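3-hydroxyacyl-CoA dehydrogenase (Brucella suis, PDB 4O5O) probably catalyses the nicotinamide-dependent interconversion of 3-hydroxyacyl-CoA and 3-oxoacyl-CoA thioesters, as a member of the short-chain dehydrogenase family. Local coordinates at residues N153-A158 with G174-M179; G191-T196 with M246-V251; M195-G200 with I252-A257. One frame throughout, in Å; residues are numbered along the deposited sequence.

Contact 1. Residues N153-A158 with G174-M179; sequences NTASVA and GGVAAM
V176 of helix 167-187 presses one methyl onto N153 and A155, where strand 149-154 of the Rossmann-type sheet gives way to a loop, an example of how short-chain dehydrogenases pack a helix against the C-terminal end of an inner strand. The valine holds CG1 anti to its own backbone nitrogen (chi1 169°), and this methyl does the touching: CG1 lies 3.7 Å from N153 CB and 3.9 Å from T154 O. A155 points its methyl at the helix beside it, with its CB 4.3 Å from A177 CB and 4.4 Å from V176 CG1. The N153 amide reaches toward the same helix turn. Its ND2 gives a hydrogen bond of 2.8 Å to a water, which in turn donates to V176 O, while OD1 pairs with N93; a partner at each end fixes the rotation of the amide. A178 and M179 also pack on S170 and A171 of the second subunit. S156, Y169 and K173 follow the Ser-Tyr-Lys order of the family, consistent with a place in the active site, and K173 NZ also bonds T154 O. Beyond the strand, S156 OG accepts from A158 N at 2.9 Å, a nearly straight capping bond (168°).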
ATOM      1  N   ASN B 153      15.496  10.122   1.467  1.00  5.19           N
ATOM      2  CA  ASN B 153      14.544  11.154   1.094  1.00  5.15           C
ATOM      3  C   ASN B 153      13.443  11.256   2.121  1.00  5.47           C
ATOM      4  O   ASN B 153      13.210  10.323   2.900  1.00  6.28           O
ATOM      5  CB  ASN B 153      13.945  10.843  -0.280  1.00  5.71           C
ATOM      6  CG  ASN B 153      15.013  10.844  -1.399  1.00  7.22           C
ATOM      7  OD1 ASN B 153      15.976  11.534  -1.294  1.00  7.11           O
ATOM      8  ND2 ASN B 153      14.768  10.167  -2.487  1.00 11.88           N
ATOM      9  N   THR B 154      12.762  12.392   2.122  1.00  6.56           N
ATOM     10  CA  THR B 154      11.676  12.622   3.065  1.00  6.14           C
ATOM     11  C   THR B 154      10.374  12.745   2.268  1.00  5.85           C
ATOM     12  O   THR B 154      10.218  13.658   1.462  1.00  6.29           O
ATOM     13  CB  THR B 154      11.927  13.899   3.876  1.00  7.58           C
ATOM     14  OG1 THR B 154      13.209  13.802   4.516  1.00  9.50           O
ATOM     15  CG2 THR B 154      10.857  14.089   4.951  1.00  7.08           C
ATOM     16  N   ALA B 155       9.451  11.816   2.500  1.00  6.17           N
ATOM     17  CA  ALA B 155       8.095  11.915   1.972  1.00  6.53           C
ATOM     18  C   ALA B 155       7.236  12.536   3.056  1.00  7.24           C
ATOM     19  O   ALA B 155       7.627  13.574   3.617  1.00  7.94           O
ATOM     20  CB  ALA B 155       7.601  10.565   1.484  1.00  7.32           C
ATOM     21  N   SER B 156       6.105  11.919   3.390  1.00  6.74           N
ATOM     22  CA  SER B 156       5.207  12.404   4.447  1.00  6.06           C
ATOM     23  C   SER B 156       4.100  11.378   4.551  1.00  5.83           C
ATOM     24  O   SER B 156       3.755  10.727   3.558  1.00  6.70           O
ATOM     25  CB  SER B 156       4.551  13.742   4.051  1.00  7.77           C
ATOM     26  OG  SER B 156       3.530  14.138   4.983  1.00  7.60           O
ATOM     27  N   VAL B 157       3.476  11.288   5.716  1.00  6.67           N
ATOM     28  CA  VAL B 157       2.203  10.595   5.791  1.00  7.18           C
ATOM     29  C   VAL B 157       1.156  11.116   4.803  1.00  6.60           C
ATOM     30  O   VAL B 157       0.246  10.390   4.461  1.00  6.70           O
ATOM     31  CB  VAL B 157       1.624  10.565   7.213  1.00  9.66           C
ATOM     32  CG1 VAL B 157       2.522   9.710   8.120  1.00 13.92           C
ATOM     33  CG2 VAL B 157       1.406  11.955   7.743  1.00 12.19           C
ATOM     34  N   ALA B 158       1.312  12.351   4.340  1.00  5.47           N
ATOM     35  CA  ALA B 158       0.405  12.907   3.336  1.00  6.21           C
ATOM     36  C   ALA B 158       0.475  12.143   2.027  1.00  6.08           C
ATOM     37  O   ALA B 158      -0.458  12.224   1.231  1.00  7.16           O
ATOM     38  CB  ALA B 158       0.680  14.383   3.114  1.00  7.31           C
ATOM     39  N   GLY B 174       4.101  11.833  -2.544  1.00  6.13           N
ATOM     40  CA  GLY B 174       3.800  10.569  -3.193  1.00  6.10           C
ATOM     41  C   GLY B 174       4.769  10.324  -4.335  1.00  6.40           C
ATOM     42  O   GLY B 174       5.204   9.193  -4.564  1.00  7.18           O
ATOM     43  N   GLY B 175       5.124  11.400  -5.049  1.00  5.68           N
ATOM     44  CA  GLY B 175       6.156  11.268  -6.085  1.00  5.79           C
ATOM     45  C   GLY B 175       7.507  10.873  -5.499  1.00  5.07           C
ATOM     46  O   GLY B 175       8.197  10.021  -6.048  1.00  5.41           O
ATOM     47  N   VAL B 176       7.894  11.499  -4.385  1.00  4.93           N
ATOM     48  CA  VAL B 176       9.136  11.119  -3.739  1.00  4.87           C
ATOM     49  C   VAL B 176       9.083   9.636  -3.334  1.00  5.18           C
ATOM     50  O   VAL B 176      10.006   8.874  -3.578  1.00  5.89           O
ATOM     51  CB  VAL B 176       9.406  11.992  -2.500  1.00  4.96           C
ATOM     52  CG1 VAL B 176      10.561  11.418  -1.688  1.00  5.25           C
ATOM     53  CG2 VAL B 176       9.702  13.436  -2.906  1.00  6.27           C
ATOM     54  N   ALA B 177       7.982   9.236  -2.700  1.00  4.63           N
ATOM     55  CA  ALA B 177       7.850   7.866  -2.246  1.00  4.98           C
ATOM     56  C   ALA B 177       7.984   6.866  -3.404  1.00  4.84           C
ATOM     57  O   ALA B 177       8.719   5.874  -3.317  1.00  4.79           O
ATOM     58  CB  ALA B 177       6.543   7.655  -1.502  1.00  5.50           C
ATOM     59  N   ALA B 178       7.296   7.146  -4.511  1.00  5.22           N
ATOM     60  CA  ALA B 178       7.238   6.216  -5.662  1.00  5.33           C
ATOM     61  C   ALA B 178       8.555   6.078  -6.398  1.00  6.04           C
ATOM     62  O   ALA B 178       8.774   5.081  -7.048  1.00  6.58           O
ATOM     63  CB  ALA B 178       6.118   6.598  -6.625  1.00  6.93           C
ATOM     64  N   MET B 179       9.390   7.113  -6.354  1.00  6.46           N
ATOM     65  CA  MET B 179      10.722   7.106  -6.932  1.00  7.77           C
ATOM     66  C   MET B 179      11.675   6.134  -6.257  1.00  5.65           C
ATOM     67  O   MET B 179      12.703   5.768  -6.839  1.00  6.37           O
ATOM     68  CB  MET B 179      11.422   8.482  -6.754  1.00 14.84           C
ATOM     69  CG  MET B 179      10.976   9.579  -7.617  1.00 18.80           C
ATOM     70  SD  MET B 179      12.348  10.713  -7.737  1.00  9.37           S
ATOM     71  CE  MET B 179      12.627  11.481  -6.136  1.00  9.33           C
TER
HETATM   72  O   HOH W   1      12.642   8.506  -3.071  1.00 11.91           O

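Contact 2. Residues G191-T196 with M246-V251; sequences GIRVMT and MLNGEV
The flat amide of N248 lies under the aliphatic part of R193, whose guanidinium plane is tilted 82° from that of the amide. The methylene CG of R193 sits over one face of the amide, 3.7 Å from N248 CG. The guanidinium itself meets the other segment at its edge: R193 NH1 donates in plane to L247 O at 2.9 Å, while NE forms a salt bridge with E147 and NH1 also bonds I241 O. At the amide's own rim, OD1 accepts from V194 N at 2.9 Å, the donor tilted from the carbonyl plane. ND2 gives to a water that links it to I192 O, and also bonds F224 O of the third subunit. With CG anti to the backbone nitrogen (chi1 -164°), N248 thus brings a side-chain oxygen to a strand N-H, standing in for a backbone acceptor.

The main chain takes over further along. G249 N donates to V194 O at 2.8 Å and T196 N to E250 O at 3.0 Å, leading into the parallel bridge between T196 and V251, whose side chains lie next to each other. M195, bent at both chi2 and chi3, lays its sulfur along the turn, with SD 3.4 Å from N248 N and CE 3.4 Å from E250 O; E250 N makes a weak bond to that sulfur. The carboxylate of E250 leads away to R253 N of the third subunit, so the same loop serves the subunit interface. Strand 192-199 is flanked by this loop along one edge and by strand 149-154 along the other, with V194 packed on helix 167-187 and M195 with L247 on helix 231-243.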
ATOM      1  N   GLY B 191      26.297   0.216  -5.563  1.00  7.61           N
ATOM      2  CA  GLY B 191      26.335   0.065  -4.114  1.00  8.25           C
ATOM      3  C   GLY B 191      25.791   1.283  -3.369  1.00  8.03           C
ATOM      4  O   GLY B 191      26.258   1.605  -2.284  1.00  8.06           O
ATOM      5  N   ILE B 192      24.820   1.981  -3.957  1.00  6.78           N
ATOM      6  CA  ILE B 192      24.226   3.139  -3.324  1.00  7.32           C
ATOM      7  C   ILE B 192      22.789   2.753  -2.992  1.00  6.38           C
ATOM      8  O   ILE B 192      21.992   2.459  -3.872  1.00  7.07           O
ATOM      9  CB  ILE B 192      24.276   4.382  -4.238  1.00  7.92           C
ATOM     10  CG1 ILE B 192      25.728   4.786  -4.566  1.00  8.29           C
ATOM     11  CG2 ILE B 192      23.529   5.559  -3.619  1.00  8.84           C
ATOM     12  CD1 ILE B 192      25.813   5.722  -5.758  1.00  8.41           C
ATOM     13  N   ARG B 193      22.478   2.773  -1.699  1.00  5.90           N
ATOM     14  CA  ARG B 193      21.105   2.514  -1.227  1.00  5.61           C
ATOM     15  C   ARG B 193      20.255   3.770  -1.277  1.00  5.75           C
ATOM     16  O   ARG B 193      20.785   4.899  -1.170  1.00  6.75           O
ATOM     17  CB  ARG B 193      21.148   1.971   0.208  1.00  6.05           C
ATOM     18  CG  ARG B 193      21.717   0.574   0.305  1.00  6.68           C
ATOM     19  CD  ARG B 193      21.548  -0.045   1.662  1.00  6.48           C
ATOM     20  NE  ARG B 193      22.377   0.625   2.651  1.00  7.95           N
ATOM     21  CZ  ARG B 193      21.977   1.207   3.783  1.00  6.64           C
ATOM     22  NH1 ARG B 193      20.702   1.238   4.156  1.00  7.42           N
ATOM     23  NH2 ARG B 193      22.872   1.755   4.574  1.00  8.96           N
ATOM     24  N   VAL B 194      18.943   3.567  -1.425  1.00  6.20           N
ATOM     25  CA  VAL B 194      17.994   4.658  -1.504  1.00  5.56           C
ATOM     26  C   VAL B 194      16.803   4.271  -0.648  1.00  5.00           C
ATOM     27  O   VAL B 194      16.158   3.235  -0.887  1.00  5.66           O
ATOM     28  CB  VAL B 194      17.552   4.923  -2.956  1.00  7.42           C
ATOM     29  CG1 VAL B 194      16.665   6.148  -3.028  1.00  7.64           C
ATOM     30  CG2 VAL B 194      18.752   5.083  -3.870  1.00  8.02           C
ATOM     31  N   MET B 195      16.531   5.123   0.347  1.00  5.34           N
ATOM     32  CA  MET B 195      15.449   4.936   1.297  1.00  5.38           C
ATOM     33  C   MET B 195      14.665   6.202   1.469  1.00  4.61           C
ATOM     34  O   MET B 195      15.168   7.299   1.223  1.00  4.57           O
ATOM     35  CB  MET B 195      16.020   4.561   2.657  1.00  5.35           C
ATOM     36  CG  MET B 195      16.478   3.115   2.765  1.00  5.55           C
ATOM     37  SD  MET B 195      15.134   1.945   2.796  1.00  5.84           S
ATOM     38  CE  MET B 195      14.194   2.510   4.219  1.00  6.43           C
ATOM     39  N   THR B 196      13.439   6.047   1.940  1.00  4.92           N
ATOM     40  CA  THR B 196      12.557   7.185   2.206  1.00  5.18           C
ATOM     41  C   THR B 196      11.924   7.054   3.561  1.00  4.88           C
ATOM     42  O   THR B 196      11.515   5.970   3.954  1.00  5.52           O
ATOM     43  CB  THR B 196      11.485   7.285   1.106  1.00  6.20           C
ATOM     44  OG1 THR B 196      12.165   7.552  -0.116  1.00  7.38           O
ATOM     45  CG2 THR B 196      10.465   8.389   1.368  1.00  6.83           C
ATOM     46  N   MET B 246      20.599  -3.697   5.204  1.00  6.68           N
ATOM     47  CA  MET B 246      19.451  -4.384   4.605  1.00  7.03           C
ATOM     48  C   MET B 246      18.260  -3.479   4.308  1.00  7.40           C
ATOM     49  O   MET B 246      17.341  -3.904   3.619  1.00  8.28           O
ATOM     50  CB  MET B 246      19.026  -5.579   5.464  1.00  7.73           C
ATOM     51  CG  MET B 246      19.917  -6.789   5.222  1.00 10.15           C
ATOM     52  SD  MET B 246      19.733  -7.519   3.562  1.00 10.23           S
ATOM     53  CE  MET B 246      18.008  -8.019   3.600  1.00  9.67           C
ATOM     54  N   LEU B 247      18.240  -2.252   4.843  1.00  6.27           N
ATOM     55  CA  LEU B 247      17.163  -1.327   4.494  1.00  6.11           C
ATOM     56  C   LEU B 247      17.432  -0.698   3.129  1.00  5.47           C
ATOM     57  O   LEU B 247      18.382   0.068   2.970  1.00  6.48           O
ATOM     58  CB  LEU B 247      16.996  -0.242   5.564  1.00  5.98           C
ATOM     59  CG  LEU B 247      16.378  -0.721   6.882  1.00  6.50           C
ATOM     60  CD1 LEU B 247      16.524   0.324   7.993  1.00  7.24           C
ATOM     61  CD2 LEU B 247      14.931  -1.107   6.710  1.00  6.56           C
ATOM     62  N   ASN B 248      16.599  -1.016   2.144  1.00  5.88           N
ATOM     63  CA  ASN B 248      16.809  -0.436   0.810  1.00  5.39           C
ATOM     64  C   ASN B 248      15.503  -0.470   0.050  1.00  5.00           C
ATOM     65  O   ASN B 248      14.705  -1.408   0.186  1.00  5.14           O
ATOM     66  CB  ASN B 248      17.904  -1.198   0.043  1.00  5.78           C
ATOM     67  CG  ASN B 248      18.421  -0.426  -1.145  1.00  5.08           C
ATOM     68  OD1 ASN B 248      18.170   0.783  -1.298  1.00  6.87           O
ATOM     69  ND2 ASN B 248      19.142  -1.123  -2.013  1.00  5.85           N
ATOM     70  N   GLY B 249      15.256   0.583  -0.707  1.00  4.70           N
ATOM     71  CA  GLY B 249      14.080   0.604  -1.561  1.00  4.50           C
ATOM     72  C   GLY B 249      12.721   0.720  -0.921  1.00  4.39           C
ATOM     73  O   GLY B 249      11.713   0.425  -1.562  1.00  6.21           O
ATOM     74  N   GLU B 250      12.701   1.186   0.324  1.00  5.11           N
ATOM     75  CA  GLU B 250      11.504   1.178   1.181  1.00  4.96           C
ATOM     76  C   GLU B 250      11.168   2.585   1.676  1.00  4.42           C
ATOM     77  O   GLU B 250      12.018   3.465   1.722  1.00  5.14           O
ATOM     78  CB  GLU B 250      11.756   0.183   2.334  1.00  5.54           C
ATOM     79  CG  GLU B 250      10.859   0.205   3.554  1.00  5.63           C
ATOM     80  CD  GLU B 250       9.420  -0.142   3.322  1.00  6.16           C
ATOM     81  OE1 GLU B 250       8.917   0.063   2.168  1.00  6.96           O
ATOM     82  OE2 GLU B 250       8.790  -0.637   4.320  1.00  7.94           O
ATOM     83  N   VAL B 251       9.880   2.757   1.997  1.00  4.38           N
ATOM     84  CA  VAL B 251       9.349   3.945   2.618  1.00  4.92           C
ATOM     85  C   VAL B 251       8.930   3.561   4.027  1.00  4.66           C
ATOM     86  O   VAL B 251       8.097   2.661   4.192  1.00  6.30           O
ATOM     87  CB  VAL B 251       8.151   4.487   1.817  1.00  6.16           C
ATOM     88  CG1 VAL B 251       7.537   5.704   2.477  1.00  6.56           C
ATOM     89  CG2 VAL B 251       8.550   4.834   0.387  1.00  6.48           C
TER
HETATM   90  O   HOH W   2      20.263   0.290  -4.150  1.00  7.98           O

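Contact 3. Residues M195-G200 with I252-A257; sequences MTIAPG and IRLDGA
Backbone pairing of two parallel strands joins I197, A198 and P199 to I252, R253 and L254, at the border of the sheet where 251-254 is the outermost strand within the chain. Four hydrogen bonds of 2.8 to 3.0 Å zigzag across: I252 N to T196 O, A198 N to I252 O, L254 N to A198 O and G200 N to L254 O. In the last three the donor sits well above the carbonyl plane. The strand directions diverge by 31°. On one face, I197 and L254 run alongside each other, with I197 CG2 4.1 Å from L254 CB, while M195 CE lies 3.6 Å from I252 CD1; I197 also packs on helix 231-243. The other face carries A198 and R253, both against F160. This is the sixth and seventh strand of the doubly wound Rossmann-type sheet, in the order 3-2-1-4-5-6-7. Where pairing ends, D255 places its CB 3.7 Å from G200 CA. With CG between the backbone nitrogen and the carbonyl carbon (chi1 67°), its carboxylate is gripped side-on by R253, whose NE and NH2 both meet OD2, NE at 2.8 Å; D161 is a second partner of that arginine. The strand edge faces the third subunit, where I252 packs on I252 of that chain. D255 OD1 accepts from A257 N, forming an Asx turn.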
ATOM      1  N   MET B 195      16.531   5.123   0.347  1.00  5.34           N
ATOM      2  CA  MET B 195      15.449   4.936   1.297  1.00  5.38           C
ATOM      3  C   MET B 195      14.665   6.202   1.469  1.00  4.61           C
ATOM      4  O   MET B 195      15.168   7.299   1.223  1.00  4.57           O
ATOM      5  CB  MET B 195      16.020   4.561   2.657  1.00  5.35           C
ATOM      6  CG  MET B 195      16.478   3.115   2.765  1.00  5.55           C
ATOM      7  SD  MET B 195      15.134   1.945   2.796  1.00  5.84           S
ATOM      8  CE  MET B 195      14.194   2.510   4.219  1.00  6.43           C
ATOM      9  N   THR B 196      13.439   6.047   1.940  1.00  4.92           N
ATOM     10  CA  THR B 196      12.557   7.185   2.206  1.00  5.18           C
ATOM     11  C   THR B 196      11.924   7.054   3.561  1.00  4.88           C
ATOM     12  O   THR B 196      11.515   5.970   3.954  1.00  5.52           O
ATOM     13  CB  THR B 196      11.485   7.285   1.106  1.00  6.20           C
ATOM     14  OG1 THR B 196      12.165   7.552  -0.116  1.00  7.38           O
ATOM     15  CG2 THR B 196      10.465   8.389   1.368  1.00  6.83           C
ATOM     16  N   ILE B 197      11.884   8.162   4.300  1.00  5.13           N
ATOM     17  CA  ILE B 197      11.126   8.247   5.544  1.00  5.18           C
ATOM     18  C   ILE B 197       9.893   9.088   5.280  1.00  4.86           C
ATOM     19  O   ILE B 197      10.003  10.150   4.641  1.00  5.28           O
ATOM     20  CB  ILE B 197      11.939   8.886   6.695  1.00  5.45           C
ATOM     21  CG1 ILE B 197      13.212   8.095   7.012  1.00  5.87           C
ATOM     22  CG2 ILE B 197      11.097   9.073   7.939  1.00  5.92           C
ATOM     23  CD1 ILE B 197      14.242   8.789   7.899  1.00  7.50           C
ATOM     24  N   ALA B 198       8.731   8.627   5.749  1.00  4.93           N
ATOM     25  CA  ALA B 198       7.480   9.357   5.667  1.00  5.57           C
ATOM     26  C   ALA B 198       7.102   9.827   7.077  1.00  5.39           C
ATOM     27  O   ALA B 198       6.443   9.087   7.839  1.00  6.01           O
ATOM     28  CB  ALA B 198       6.390   8.473   5.050  1.00  5.80           C
ATOM     29  N   PRO B 199       7.522  11.050   7.434  1.00  5.22           N
ATOM     30  CA  PRO B 199       7.173  11.507   8.772  1.00  5.86           C
ATOM     31  C   PRO B 199       5.698  11.823   8.968  1.00  6.27           C
ATOM     32  O   PRO B 199       5.036  12.287   8.034  1.00  7.02           O
ATOM     33  CB  PRO B 199       8.005  12.787   8.954  1.00  6.01           C
ATOM     34  CG  PRO B 199       8.939  12.855   7.820  1.00  9.46           C
ATOM     35  CD  PRO B 199       8.353  12.023   6.719  1.00  6.27           C
ATOM     36  N   GLY B 200       5.221  11.625  10.200  1.00  6.03           N
ATOM     37  CA  GLY B 200       3.954  12.176  10.641  1.00  6.88           C
ATOM     38  C   GLY B 200       4.100  13.608  11.053  1.00  7.05           C
ATOM     39  O   GLY B 200       4.798  14.381  10.387  1.00  9.03           O
ATOM     40  N   ILE B 252       9.520   4.199   5.033  1.00  5.00           N
ATOM     41  CA  ILE B 252       9.157   3.921   6.422  1.00  5.05           C
ATOM     42  C   ILE B 252       8.341   5.061   7.025  1.00  5.78           C
ATOM     43  O   ILE B 252       8.814   6.214   7.070  1.00  5.61           O
ATOM     44  CB  ILE B 252      10.412   3.757   7.289  1.00  5.94           C
ATOM     45  CG1 ILE B 252      11.284   2.621   6.747  1.00  6.13           C
ATOM     46  CG2 ILE B 252      10.055   3.535   8.751  1.00  6.47           C
ATOM     47  CD1 ILE B 252      12.596   2.451   7.472  1.00  7.44           C
ATOM     48  N   ARG B 253       7.151   4.731   7.512  1.00  4.92           N
ATOM     49  CA  ARG B 253       6.307   5.699   8.210  1.00  5.04           C
ATOM     50  C   ARG B 253       6.847   5.868   9.630  1.00  5.23           C
ATOM     51  O   ARG B 253       7.059   4.879  10.339  1.00  5.33           O
ATOM     52  CB  ARG B 253       4.861   5.218   8.279  1.00  5.59           C
ATOM     53  CG  ARG B 253       4.235   5.054   6.922  1.00  7.23           C
ATOM     54  CD  ARG B 253       2.840   4.484   7.023  1.00  8.40           C
ATOM     55  NE  ARG B 253       1.937   5.464   7.588  1.00  8.27           N
ATOM     56  CZ  ARG B 253       0.724   5.710   7.138  1.00  8.48           C
ATOM     57  NH1 ARG B 253       0.190   4.970   6.171  1.00  9.31           N
ATOM     58  NH2 ARG B 253       0.049   6.675   7.719  1.00  8.97           N
ATOM     59  N   LEU B 254       7.052   7.125  10.015  1.00  4.62           N
ATOM     60  CA  LEU B 254       7.508   7.478  11.346  1.00  4.94           C
ATOM     61  C   LEU B 254       6.486   8.448  11.930  1.00  4.79           C
ATOM     62  O   LEU B 254       6.578   9.670  11.730  1.00  5.32           O
ATOM     63  CB  LEU B 254       8.901   8.086  11.270  1.00  5.17           C
ATOM     64  CG  LEU B 254       9.544   8.458  12.587  1.00  6.07           C
ATOM     65  CD1 LEU B 254       9.870   7.224  13.435  1.00  6.26           C
ATOM     66  CD2 LEU B 254      10.791   9.302  12.355  1.00  6.86           C
ATOM     67  N   ASP B 255       5.457   7.897  12.564  1.00  4.78           N
ATOM     68  CA  ASP B 255       4.213   8.658  12.698  1.00  5.09           C
ATOM     69  C   ASP B 255       3.365   8.313  13.893  1.00  4.57           C
ATOM     70  O   ASP B 255       2.234   8.813  13.989  1.00  5.88           O
ATOM     71  CB  ASP B 255       3.397   8.562  11.384  1.00  5.85           C
ATOM     72  CG  ASP B 255       2.874   7.158  11.091  1.00  6.17           C
ATOM     73  OD1 ASP B 255       3.000   6.261  11.971  1.00  6.33           O
ATOM     74  OD2 ASP B 255       2.347   6.956   9.958  1.00  7.36           O
ATOM     75  N   GLY B 256       3.832   7.488  14.829  1.00  5.30           N
ATOM     76  CA  GLY B 256       3.001   7.255  16.049  1.00  5.23           C
ATOM     77  C   GLY B 256       1.660   6.557  15.762  1.00  4.59           C
ATOM     78  O   GLY B 256       0.700   6.670  16.550  1.00  6.38           O
ATOM     79  N   ALA B 257       1.576   5.869  14.606  1.00  4.83           N
ATOM     80  CA  ALA B 257       0.337   5.230  14.121  1.00  5.50           C
ATOM     81  C   ALA B 257      -0.739   6.197  13.677  1.00  5.30           C
ATOM     82  O   ALA B 257      -1.904   5.821  13.520  1.00  6.51           O
ATOM     83  CB  ALA B 257      -0.204   4.193  15.123  1.00  6.08           C
TER

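Overall arrangement
Read from the N terminus, contact 1 comes first: it closes the short excursion between strand 149-154 and helix 167-187, and is complete before the others begin. That helix leads into strand 192-199, from which contacts 2 and 3 both start, sharing M195 and T196. They return after the helices of 205-243, their loops starting from one stretch and ending on consecutive stretches. Contacts 1 and 3 meet in the sheet, A155 N lying 2.8 Å from I197 O, a probable hydrogen bond. Contact 1 ties strand 149-154 to helix 167-187; contacts 2 and 3 tie strand 192-199 to the last strand and the loop before it, and also reach the third subunit.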